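Local coordinates for protein putative glucarate dehydratase (Pseudomonas fluorescens, PDB 4IT1) that probably catalyses the magnesium-dependent dehydration of D-glucarate to 5-dehydro-4-deoxy-D-glucarate, as a member of the mandelate racemase/muconate lactonizing enzyme family, at residues P221-K232 and R255-L264; L337-G348 and L364-Q375. All blocks are in the same frame, centred on the assembly; numbering follows the deposited sequence.

Contact 1 (P221-K232 and R255-L264); sequences PEHEVACIKALK and RMAELLGDDL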
loop_
_atom_site.group_PDB
_atom_site.type_symbol
_atom_site.label_atom_id
_atom_site.label_comp_id
_atom_site.label_asym_id
_atom_site.label_seq_id
_atom_site.Cartn_x
_atom_site.Cartn_y
_atom_site.Cartn_z
ATOM N N PRO A 221 35.645 -15.386 10.041
ATOM C CA PRO A 221 34.767 -15.778 8.938
ATOM C C PRO A 221 35.060 -17.176 8.353
ATOM O O PRO A 221 34.119 -17.877 7.995
ATOM C CB PRO A 221 34.940 -14.640 7.904
ATOM C CG PRO A 221 36.141 -13.865 8.338
ATOM C CD PRO A 221 36.269 -14.067 9.820
ATOM N N GLU A 222 36.328 -17.586 8.288
ATOM C CA GLU A 222 36.668 -18.969 7.923
ATOM C C GLU A 222 36.040 -19.989 8.872
ATOM O O GLU A 222 35.603 -21.059 8.438
ATOM C CB GLU A 222 38.181 -19.198 7.874
ATOM C CG GLU A 222 38.851 -18.786 6.572
ATOM C CD GLU A 222 39.366 -17.356 6.590
ATOM O OE1 GLU A 222 39.056 -16.603 7.546
ATOM O OE2 GLU A 222 40.088 -16.983 5.641
ATOM N N HIS A 223 36.003 -19.658 10.161
ATOM C CA HIS A 223 35.421 -20.558 11.149
ATOM C C HIS A 223 33.920 -20.637 10.960
ATOM O O HIS A 223 33.333 -21.716 11.062
ATOM C CB HIS A 223 35.770 -20.143 12.586
ATOM C CG HIS A 223 35.117 -20.993 13.635
ATOM N ND1 HIS A 223 35.624 -22.216 14.029
ATOM C CD2 HIS A 223 33.986 -20.806 14.358
ATOM C CE1 HIS A 223 34.836 -22.741 14.949
ATOM N NE2 HIS A 223 33.835 -21.907 15.169
ATOM N N GLU A 224 33.297 -19.501 10.669
ATOM C CA GLU A 224 31.849 -19.467 10.491
ATOM C C GLU A 224 31.427 -20.206 9.215
ATOM O O GLU A 224 30.383 -20.851 9.199
ATOM C CB GLU A 224 31.319 -18.028 10.518
ATOM C CG GLU A 224 31.442 -17.346 11.878
ATOM C CD GLU A 224 30.852 -15.939 11.915
ATOM O OE1 GLU A 224 30.997 -15.183 10.926
ATOM O OE2 GLU A 224 30.241 -15.582 12.942
ATOM N N VAL A 225 32.246 -20.111 8.164
ATOM C CA VAL A 225 32.031 -20.850 6.914
ATOM C C VAL A 225 31.997 -22.357 7.192
ATOM O O VAL A 225 31.067 -23.045 6.766
ATOM C CB VAL A 225 33.106 -20.507 5.848
ATOM C CG1 VAL A 225 33.127 -21.533 4.712
ATOM C CG2 VAL A 225 32.861 -19.118 5.285
ATOM N N ALA A 226 33.000 -22.848 7.923
ATOM C CA ALA A 226 33.063 -24.252 8.352
ATOM C C ALA A 226 31.823 -24.702 9.140
ATOM O O ALA A 226 31.388 -25.852 9.017
ATOM C CB ALA A 226 34.331 -24.505 9.151
ATOM N N CYS A 227 31.249 -23.793 9.929
ATOM C CA CYS A 227 30.019 -24.092 10.668
ATOM C C CYS A 227 28.811 -24.227 9.743
ATOM O O CYS A 227 27.875 -24.977 10.040
ATOM C CB CYS A 227 29.753 -23.043 11.748
ATOM S SG CYS A 227 31.029 -22.991 13.034
ATOM N N ILE A 228 28.831 -23.506 8.628
ATOM C CA ILE A 228 27.777 -23.646 7.625
ATOM C C ILE A 228 27.893 -24.990 6.904
ATOM O O ILE A 228 26.893 -25.686 6.736
ATOM C CB ILE A 228 27.774 -22.473 6.625
ATOM C CG1 ILE A 228 27.155 -21.241 7.278
ATOM C CG2 ILE A 228 26.988 -22.820 5.365
ATOM C CD1 ILE A 228 27.750 -19.954 6.761
ATOM N N LYS A 229 29.110 -25.344 6.493
ATOM C CA LYS A 229 29.394 -26.650 5.888
ATOM C C LYS A 229 28.830 -27.777 6.754
ATOM O O LYS A 229 28.078 -28.631 6.267
ATOM C CB LYS A 229 30.903 -26.860 5.704
ATOM C CG LYS A 229 31.621 -25.799 4.884
ATOM C CD LYS A 229 31.516 -26.049 3.392
ATOM C CE LYS A 229 32.356 -25.045 2.626
ATOM N NZ LYS A 229 31.877 -24.918 1.224
ATOM N N ALA A 230 29.186 -27.756 8.039
ATOM C CA ALA A 230 28.736 -28.763 8.994
ATOM C C ALA A 230 27.207 -28.806 9.106
ATOM O O ALA A 230 26.622 -29.886 9.225
ATOM C CB ALA A 230 29.378 -28.526 10.352
ATOM N N LEU A 231 26.566 -27.639 9.052
ATOM C CA LEU A 231 25.105 -27.554 9.034
ATOM C C LEU A 231 24.482 -28.121 7.750
ATOM O O LEU A 231 23.405 -28.722 7.796
ATOM C CB LEU A 231 24.641 -26.109 9.225
ATOM C CG LEU A 231 24.581 -25.549 10.644
ATOM C CD1 LEU A 231 24.518 -24.029 10.598
ATOM C CD2 LEU A 231 23.387 -26.113 11.395
ATOM N N LYS A 232 25.155 -27.902 6.617
ATOM C CA LYS A 232 24.720 -28.418 5.313
ATOM C C LYS A 232 24.883 -29.938 5.274
ATOM O O LYS A 232 24.022 -30.655 4.749
ATOM C CB LYS A 232 25.532 -27.769 4.183
ATOM C CG LYS A 232 25.059 -28.090 2.772
ATOM C CD LYS A 232 26.183 -27.871 1.766
ATOM C CE LYS A 232 25.763 -28.193 0.337
ATOM N NZ LYS A 232 24.867 -27.152 -0.252
ATOM N N ARG A 255 35.833 -13.417 -0.654
ATOM C CA ARG A 255 36.603 -14.622 -0.310
ATOM C C ARG A 255 35.725 -15.700 0.312
ATOM O O ARG A 255 35.914 -16.891 0.044
ATOM C CB ARG A 255 37.780 -14.307 0.621
ATOM C CG ARG A 255 38.928 -13.558 -0.042
ATOM C CD ARG A 255 40.223 -13.640 0.763
ATOM N NE ARG A 255 40.120 -13.021 2.087
ATOM C CZ ARG A 255 40.022 -13.692 3.235
ATOM N NH1 ARG A 255 40.015 -15.020 3.243
ATOM N NH2 ARG A 255 39.930 -13.031 4.384
ATOM N N MET A 256 34.760 -15.277 1.126
ATOM C CA MET A 256 33.821 -16.200 1.753
ATOM C C MET A 256 32.864 -16.822 0.737
ATOM O O MET A 256 32.624 -18.036 0.763
ATOM C CB MET A 256 33.052 -15.516 2.883
ATOM C CG MET A 256 33.916 -15.050 4.054
ATOM S SD MET A 256 34.965 -16.299 4.841
ATOM C CE MET A 256 36.535 -16.035 4.014
ATOM N N ALA A 257 32.333 -15.990 -0.160
ATOM C CA ALA A 257 31.508 -16.453 -1.277
ATOM C C ALA A 257 32.190 -17.583 -2.054
ATOM O O ALA A 257 31.539 -18.551 -2.439
ATOM C CB ALA A 257 31.191 -15.299 -2.212
ATOM N N GLU A 258 33.497 -17.443 -2.278
ATOM C CA GLU A 258 34.286 -18.462 -2.972
ATOM C C GLU A 258 34.306 -19.777 -2.195
ATOM O O GLU A 258 34.053 -20.838 -2.761
ATOM C CB GLU A 258 35.712 -17.970 -3.240
ATOM C CG GLU A 258 35.794 -16.822 -4.240
ATOM C CD GLU A 258 37.220 -16.401 -4.558
ATOM O OE1 GLU A 258 37.557 -16.325 -5.760
ATOM O OE2 GLU A 258 38.004 -16.144 -3.617
ATOM N N LEU A 259 34.576 -19.695 -0.897
ATOM C CA LEU A 259 34.631 -20.877 -0.035
ATOM C C LEU A 259 33.274 -21.568 0.148
ATOM O O LEU A 259 33.223 -22.779 0.363
ATOM C CB LEU A 259 35.245 -20.533 1.334
ATOM C CG LEU A 259 36.712 -20.079 1.417
ATOM C CD1 LEU A 259 37.045 -19.656 2.840
ATOM C CD2 LEU A 259 37.685 -21.156 0.943
ATOM N N LEU A 260 32.188 -20.804 0.060
ATOM C CA LEU A 260 30.846 -21.345 0.289
ATOM C C LEU A 260 30.180 -21.913 -0.974
ATOM O O LEU A 260 29.225 -22.682 -0.876
ATOM C CB LEU A 260 29.940 -20.289 0.930
ATOM C CG LEU A 260 30.087 -19.965 2.419
ATOM C CD1 LEU A 260 29.541 -18.576 2.714
ATOM C CD2 LEU A 260 29.389 -21.003 3.286
ATOM N N GLY A 261 30.675 -21.516 -2.146
ATOM C CA GLY A 261 30.116 -21.955 -3.431
ATOM C C GLY A 261 28.646 -21.607 -3.595
ATOM O O GLY A 261 28.301 -20.471 -3.920
ATOM N N ASP A 262 27.782 -22.593 -3.367
ATOM C CA ASP A 262 26.334 -22.378 -3.390
ATOM C C ASP A 262 25.644 -23.028 -2.194
ATOM O O ASP A 262 24.457 -23.352 -2.248
ATOM C CB ASP A 262 25.705 -22.819 -4.727
ATOM C CG ASP A 262 26.229 -24.166 -5.223
ATOM O OD1 ASP A 262 26.275 -25.141 -4.437
ATOM O OD2 ASP A 262 26.581 -24.248 -6.419
ATOM N N ASP A 263 26.395 -23.193 -1.105
ATOM C CA ASP A 263 25.852 -23.717 0.155
ATOM C C ASP A 263 24.709 -22.870 0.711
ATOM O O ASP A 263 23.914 -23.354 1.519
ATOM C CB ASP A 263 26.954 -23.836 1.215
ATOM C CG ASP A 263 28.008 -24.881 0.866
ATOM O OD1 ASP A 263 27.915 -25.522 -0.206
ATOM O OD2 ASP A 263 28.944 -25.057 1.675
ATOM N N LEU A 264 24.621 -21.612 0.274
ATOM C CA LEU A 264 23.646 -20.667 0.830
ATOM C C LEU A 264 22.510 -20.294 -0.109
ATOM O O LEU A 264 22.738 -20.020 -1.285
ATOM C CB LEU A 264 24.345 -19.379 1.290
ATOM C CG LEU A 264 25.282 -19.405 2.502
ATOM C CD1 LEU A 264 25.703 -17.982 2.815
ATOM C CD2 LEU A 264 24.635 -20.028 3.732
#
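Two successive helices on the outer layer of the enolase-superfamily barrel meet here, with V225 of helix 221-234 set against M256, L259 and L260 of helix 250-260. The helix segments run roughly parallel, crossing at -26° with their axes 10.4 Å apart, and the seam shows how such a pair combines an apolar middle with charged ends. M256 bends at its second torsion, which brings its sulfur between two partners: SD lies 3.5 Å from P221 CB and 3.5 Å from V225 CG2. The other branch of V225, CG1, reaches L259 CB and L260 CD2. One turn on, I228 CG2 meets L260 CD2 at 3.7 Å and also touches L264 CD2. On the solvent side, beside the first turn of helix 221-234, R255 NH1 donates to E222 OE2 (3.1 Å, 164° at the hydrogen); the oxygen lies at the edge of the guanidinium, close to its plane, whereas the nitrogen stands above the carboxylate plane. The other end is held by two lysines. K229 bends at chi2 (-84°), and its NZ donates to L259 O at 2.7 Å and to D263 OD2 at 3.0 Å, so one ammonium joins the last turn of the helix to the loop that leaves it. K232 NZ completes the network at the other carboxylate oxygen, 3.5 Å from D263 OD1. Beneath this seam lies strand 240-243, which connects the two helices in sequence: I228 and L264 both rest on I242, K232 and L264 on L240, while L260 packs on Y267 of the adjacent strand 266-268.

Contact 2 (L337-G348 and L364-Q375); sequences LGVSMHSNSHLG and LDYACDTHYPWQ
H371 turns one face of its imidazole to the backbone and CB of N344, a CH-pi contact in which CB lies 3.7 Å from the centroid of the H371 ring, 24° off its normal. S345 N lies over the same face, toward the rim. H371 ND1 is buried with no partner in the model, and the side chain comes within about 4 Å of a bound tartrate. Next to it, H346 has its CG between the backbone N and the carbonyl carbon (chi1 64°), which lets both ring nitrogens work: ND1 donates to L347 O at 3.1 Å, and NE2 is hydrogen-bonded to T370 OG1 at 2.7 Å, met at the ring edge. H371 N adds a weak bond to H346 NE2, so the imidazole is fixed in rotation. Before these residues, segments 337-348 and 364-375 run side by side in the same direction. D369 N donates to M341 O at 3.0 Å, and D369 O accepts a weak bond from S343 N; one residue thus bridges two on its neighbour, the parallel-strand pattern. At the start D365 brackets V339, its N bonded to V339 O at 3.0 Å and its OD2, through the anti lone pair, receiving V339 N at 2.9 Å. M341 CB packs on C368 SG. D369 forms a salt bridge with K213 through OD2, while D369 CB touches H342 CD2. H342, the predicted proton acceptor, has ND1 hydrogen-bonded to D315, consistent with the His-Asp dyad of this family. With C368 also bonded through its backbone to P165, segment 364-370 fills the gap between strands 338-341 and 163-170, the barrel closure typical of the enolase superfamily.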
loop_
_atom_site.group_PDB
_atom_site.type_symbol
_atom_site.label_atom_id
_atom_site.label_comp_id
_atom_site.label_asym_id
_atom_site.label_seq_id
_atom_site.Cartn_x
_atom_site.Cartn_y
_atom_site.Cartn_z
ATOM N N LEU A 337 11.784 -7.358 -6.209
ATOM C CA LEU A 337 12.573 -7.736 -5.035
ATOM C C LEU A 337 11.822 -8.792 -4.240
ATOM O O LEU A 337 10.594 -8.742 -4.147
ATOM C CB LEU A 337 12.841 -6.513 -4.140
ATOM C CG LEU A 337 13.434 -5.234 -4.751
ATOM C CD1 LEU A 337 13.576 -4.159 -3.684
ATOM C CD2 LEU A 337 14.774 -5.474 -5.447
ATOM N N GLY A 338 12.552 -9.741 -3.662
ATOM C CA GLY A 338 11.950 -10.704 -2.738
ATOM C C GLY A 338 11.582 -10.030 -1.423
ATOM O O GLY A 338 12.235 -9.069 -1.017
ATOM N N VAL A 339 10.523 -10.512 -0.770
ATOM C CA VAL A 339 10.153 -10.030 0.564
ATOM C C VAL A 339 10.024 -11.176 1.549
ATOM O O VAL A 339 9.597 -12.274 1.188
ATOM C CB VAL A 339 8.798 -9.306 0.615
ATOM C CG1 VAL A 339 8.919 -8.048 1.465
ATOM C CG2 VAL A 339 8.281 -8.995 -0.773
ATOM N N SER A 340 10.386 -10.894 2.796
ATOM C CA SER A 340 10.151 -11.783 3.918
ATOM C C SER A 340 10.003 -10.902 5.149
ATOM O O SER A 340 10.294 -9.712 5.102
ATOM C CB SER A 340 11.306 -12.765 4.075
ATOM O OG SER A 340 11.013 -13.743 5.054
ATOM N N MET A 341 9.537 -11.478 6.247
ATOM C CA MET A 341 9.247 -10.694 7.436
ATOM C C MET A 341 10.263 -11.036 8.525
ATOM O O MET A 341 10.934 -12.068 8.451
ATOM C CB MET A 341 7.825 -10.984 7.902
ATOM C CG MET A 341 7.025 -9.760 8.294
ATOM S SD MET A 341 6.494 -8.791 6.877
ATOM C CE MET A 341 5.838 -10.058 5.791
ATOM N N HIS A 342 10.386 -10.162 9.521
ATOM C CA HIS A 342 11.397 -10.322 10.567
ATOM C C HIS A 342 10.920 -9.685 11.867
ATOM O O HIS A 342 10.126 -8.742 11.849
ATOM C CB HIS A 342 12.738 -9.705 10.123
ATOM C CG HIS A 342 13.687 -9.425 11.252
ATOM N ND1 HIS A 342 13.516 -8.370 12.123
ATOM C CD2 HIS A 342 14.812 -10.063 11.654
ATOM C CE1 HIS A 342 14.490 -8.374 13.017
ATOM N NE2 HIS A 342 15.289 -9.392 12.755
ATOM N N SER A 343 11.391 -10.232 12.987
ATOM C CA SER A 343 11.231 -9.619 14.314
ATOM C C SER A 343 12.261 -10.203 15.260
ATOM O O SER A 343 12.542 -11.407 15.221
ATOM C CB SER A 343 9.825 -9.815 14.871
ATOM O OG SER A 343 8.873 -9.133 14.070
ATOM N N ASN A 344 12.842 -9.341 16.088
ATOM C CA ASN A 344 13.887 -9.755 17.018
ATOM C C ASN A 344 13.493 -9.441 18.458
ATOM O O ASN A 344 12.667 -8.550 18.686
ATOM C CB ASN A 344 15.224 -9.096 16.651
ATOM C CG ASN A 344 15.213 -7.590 16.850
ATOM O OD1 ASN A 344 14.372 -6.877 16.299
ATOM N ND2 ASN A 344 16.154 -7.102 17.646
ATOM N N SER A 345 14.077 -10.180 19.410
ATOM C CA SER A 345 13.844 -9.984 20.854
ATOM C C SER A 345 12.413 -9.549 21.165
ATOM O O SER A 345 12.166 -8.433 21.629
ATOM C CB SER A 345 14.863 -9.005 21.456
ATOM O OG SER A 345 16.118 -9.642 21.633
ATOM N N HIS A 346 11.479 -10.457 20.895
ATOM C CA HIS A 346 10.055 -10.149 20.936
ATOM C C HIS A 346 9.276 -11.261 21.635
ATOM O O HIS A 346 9.792 -12.362 21.861
ATOM C CB HIS A 346 9.526 -9.981 19.510
ATOM C CG HIS A 346 9.603 -11.237 18.700
ATOM N ND1 HIS A 346 8.520 -12.068 18.517
ATOM C CD2 HIS A 346 10.644 -11.827 18.067
ATOM C CE1 HIS A 346 8.886 -13.105 17.786
ATOM N NE2 HIS A 346 10.170 -12.985 17.501
ATOM N N LEU A 347 8.024 -10.962 21.960
ATOM C CA LEU A 347 7.125 -11.951 22.526
ATOM C C LEU A 347 6.008 -12.312 21.548
ATOM O O LEU A 347 6.002 -11.865 20.392
ATOM C CB LEU A 347 6.558 -11.465 23.863
ATOM C CG LEU A 347 7.570 -11.213 24.990
ATOM C CD1 LEU A 347 6.855 -10.662 26.213
ATOM C CD2 LEU A 347 8.374 -12.456 25.358
ATOM N N GLY A 348 5.069 -13.119 22.034
ATOM C CA GLY A 348 3.990 -13.671 21.229
ATOM C C GLY A 348 3.134 -12.668 20.486
ATOM O O GLY A 348 2.684 -12.954 19.372
ATOM N N LEU A 364 5.041 -13.596 -0.428
ATOM C CA LEU A 364 5.933 -14.026 0.643
ATOM C C LEU A 364 6.935 -15.038 0.086
ATOM O O LEU A 364 6.597 -16.196 -0.157
ATOM C CB LEU A 364 5.132 -14.630 1.805
ATOM C CG LEU A 364 5.894 -15.036 3.073
ATOM C CD1 LEU A 364 6.708 -13.870 3.616
ATOM C CD2 LEU A 364 4.945 -15.559 4.145
ATOM N N ASP A 365 8.174 -14.594 -0.095
ATOM C CA ASP A 365 9.149 -15.329 -0.896
ATOM C C ASP A 365 10.040 -16.294 -0.125
ATOM O O ASP A 365 10.609 -17.216 -0.713
ATOM C CB ASP A 365 9.999 -14.349 -1.704
ATOM C CG ASP A 365 9.174 -13.547 -2.678
ATOM O OD1 ASP A 365 8.571 -14.165 -3.581
ATOM O OD2 ASP A 365 9.113 -12.306 -2.541
ATOM N N TYR A 366 10.171 -16.076 1.180
ATOM C CA TYR A 366 11.029 -16.911 2.024
ATOM C C TYR A 366 10.416 -17.038 3.408
ATOM O O TYR A 366 9.538 -16.259 3.777
ATOM C CB TYR A 366 12.437 -16.317 2.151
ATOM C CG TYR A 366 13.166 -16.092 0.847
ATOM C CD1 TYR A 366 13.008 -14.900 0.127
ATOM C CD2 TYR A 366 14.031 -17.057 0.339
ATOM C CE1 TYR A 366 13.681 -14.687 -1.069
ATOM C CE2 TYR A 366 14.708 -16.855 -0.859
ATOM C CZ TYR A 366 14.531 -15.669 -1.556
ATOM O OH TYR A 366 15.205 -15.472 -2.737
ATOM N N ALA A 367 10.883 -18.028 4.166
ATOM C CA ALA A 367 10.489 -18.199 5.561
ATOM C C ALA A 367 10.897 -16.973 6.371
ATOM O O ALA A 367 11.951 -16.376 6.133
ATOM C CB ALA A 367 11.123 -19.455 6.143
ATOM N N CYS A 368 10.053 -16.612 7.328
ATOM C CA CYS A 368 10.258 -15.428 8.142
ATOM C C CYS A 368 11.277 -15.643 9.262
ATOM O O CYS A 368 11.745 -16.771 9.481
ATOM C CB CYS A 368 8.926 -14.958 8.702
ATOM S SG CYS A 368 7.763 -14.481 7.413
ATOM N N ASP A 369 11.626 -14.551 9.950
ATOM C CA ASP A 369 12.654 -14.567 11.002
ATOM C C ASP A 369 12.042 -14.336 12.371
ATOM O O ASP A 369 11.189 -13.455 12.536
ATOM C CB ASP A 369 13.725 -13.500 10.752
ATOM C CG ASP A 369 14.788 -13.946 9.772
ATOM O OD1 ASP A 369 15.327 -15.063 9.927
ATOM O OD2 ASP A 369 15.111 -13.154 8.860
ATOM N N THR A 370 12.488 -15.125 13.350
ATOM C CA THR A 370 11.995 -15.003 14.722
ATOM C C THR A 370 13.050 -15.376 15.766
ATOM O O THR A 370 13.966 -16.168 15.500
ATOM C CB THR A 370 10.693 -15.811 14.943
ATOM O OG1 THR A 370 10.028 -15.341 16.123
ATOM C CG2 THR A 370 10.977 -17.318 15.070
ATOM N N HIS A 371 12.916 -14.782 16.949
ATOM C CA HIS A 371 13.833 -15.032 18.062
ATOM C C HIS A 371 13.215 -16.007 19.068
ATOM O O HIS A 371 13.892 -16.488 19.976
ATOM C CB HIS A 371 14.185 -13.708 18.757
ATOM C CG HIS A 371 15.404 -13.032 18.208
ATOM N ND1 HIS A 371 15.583 -12.787 16.865
ATOM C CD2 HIS A 371 16.499 -12.531 18.829
ATOM C CE1 HIS A 371 16.740 -12.179 16.678
ATOM N NE2 HIS A 371 17.315 -12.010 17.856
ATOM N N TYR A 372 11.932 -16.302 18.858
ATOM C CA TYR A 372 11.047 -16.995 19.810
ATOM C C TYR A 372 11.585 -18.239 20.525
ATOM O O TYR A 372 11.330 -18.402 21.714
ATOM C CB TYR A 372 9.715 -17.305 19.137
ATOM C CG TYR A 372 8.520 -17.195 20.046
ATOM C CD1 TYR A 372 8.143 -15.965 20.598
ATOM C CD2 TYR A 372 7.739 -18.318 20.335
ATOM C CE1 TYR A 372 7.035 -15.864 21.426
ATOM C CE2 TYR A 372 6.627 -18.227 21.156
ATOM C CZ TYR A 372 6.278 -17.005 21.700
ATOM O OH TYR A 372 5.171 -16.931 22.513
ATOM N N PRO A 373 12.318 -19.122 19.811
ATOM C CA PRO A 373 13.022 -20.216 20.489
ATOM C C PRO A 373 13.915 -19.810 21.674
ATOM O O PRO A 373 14.205 -20.647 22.540
ATOM C CB PRO A 373 13.897 -20.829 19.377
ATOM C CG PRO A 373 13.414 -20.252 18.091
ATOM C CD PRO A 373 12.224 -19.377 18.364
ATOM N N TRP A 374 14.353 -18.552 21.705
ATOM C CA TRP A 374 15.277 -18.088 22.747
ATOM C C TRP A 374 14.563 -17.644 24.007
ATOM O O TRP A 374 15.107 -17.781 25.104
ATOM C CB TRP A 374 16.192 -16.979 22.218
ATOM C CG TRP A 374 17.086 -17.483 21.146
ATOM C CD1 TRP A 374 16.982 -17.234 19.811
ATOM C CD2 TRP A 374 18.201 -18.372 21.305
ATOM N NE1 TRP A 374 17.982 -17.892 19.123
ATOM C CE2 TRP A 374 18.745 -18.595 20.019
ATOM C CE3 TRP A 374 18.803 -18.987 22.411
ATOM C CZ2 TRP A 374 19.868 -19.415 19.805
ATOM C CZ3 TRP A 374 19.920 -19.800 22.198
ATOM C CH2 TRP A 374 20.433 -20.013 20.902
ATOM N N GLN A 375 13.351 -17.112 23.841
ATOM C CA GLN A 375 12.538 -16.669 24.971
ATOM C C GLN A 375 12.215 -17.834 25.901
ATOM O O GLN A 375 11.834 -18.920 25.449
ATOM C CB GLN A 375 11.271 -15.953 24.492
ATOM C CG GLN A 375 11.374 -14.433 24.504
ATOM C CD GLN A 375 12.677 -13.908 23.913
ATOM O OE1 GLN A 375 13.582 -13.503 24.645
ATOM N NE2 GLN A 375 12.783 -13.925 22.588
HETATM O O HOH W 1 8.497 -10.117 -3.926
HETATM O O HOH W 2 13.485 -13.446 6.809
HETATM O O HOH W 3 11.614 -13.699 20.404
#

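How the contacts relate
Both contacts belong to the same barrel domain and follow one another along the chain, contact 1 closing before contact 2 opens. Their centres are 23 Å apart and their nearest atoms about 9 Å, so they do not touch. Contact 1 lies on the outer helical layer, about 25 Å from the centre of the chain, between helices that flank strand 240-243; contact 2 lies about 6 Å from that centre, where the barrel closes. The magnesium site links them spatially: D243 and E268 sit at the ends of strands 240-243 and 266-268, which contact 1 covers, while contact 2 brings H342 to within about 5 Å of the metal. Outer helix packing and the predicted catalytic histidine thus lie on the same sheet of the barrel.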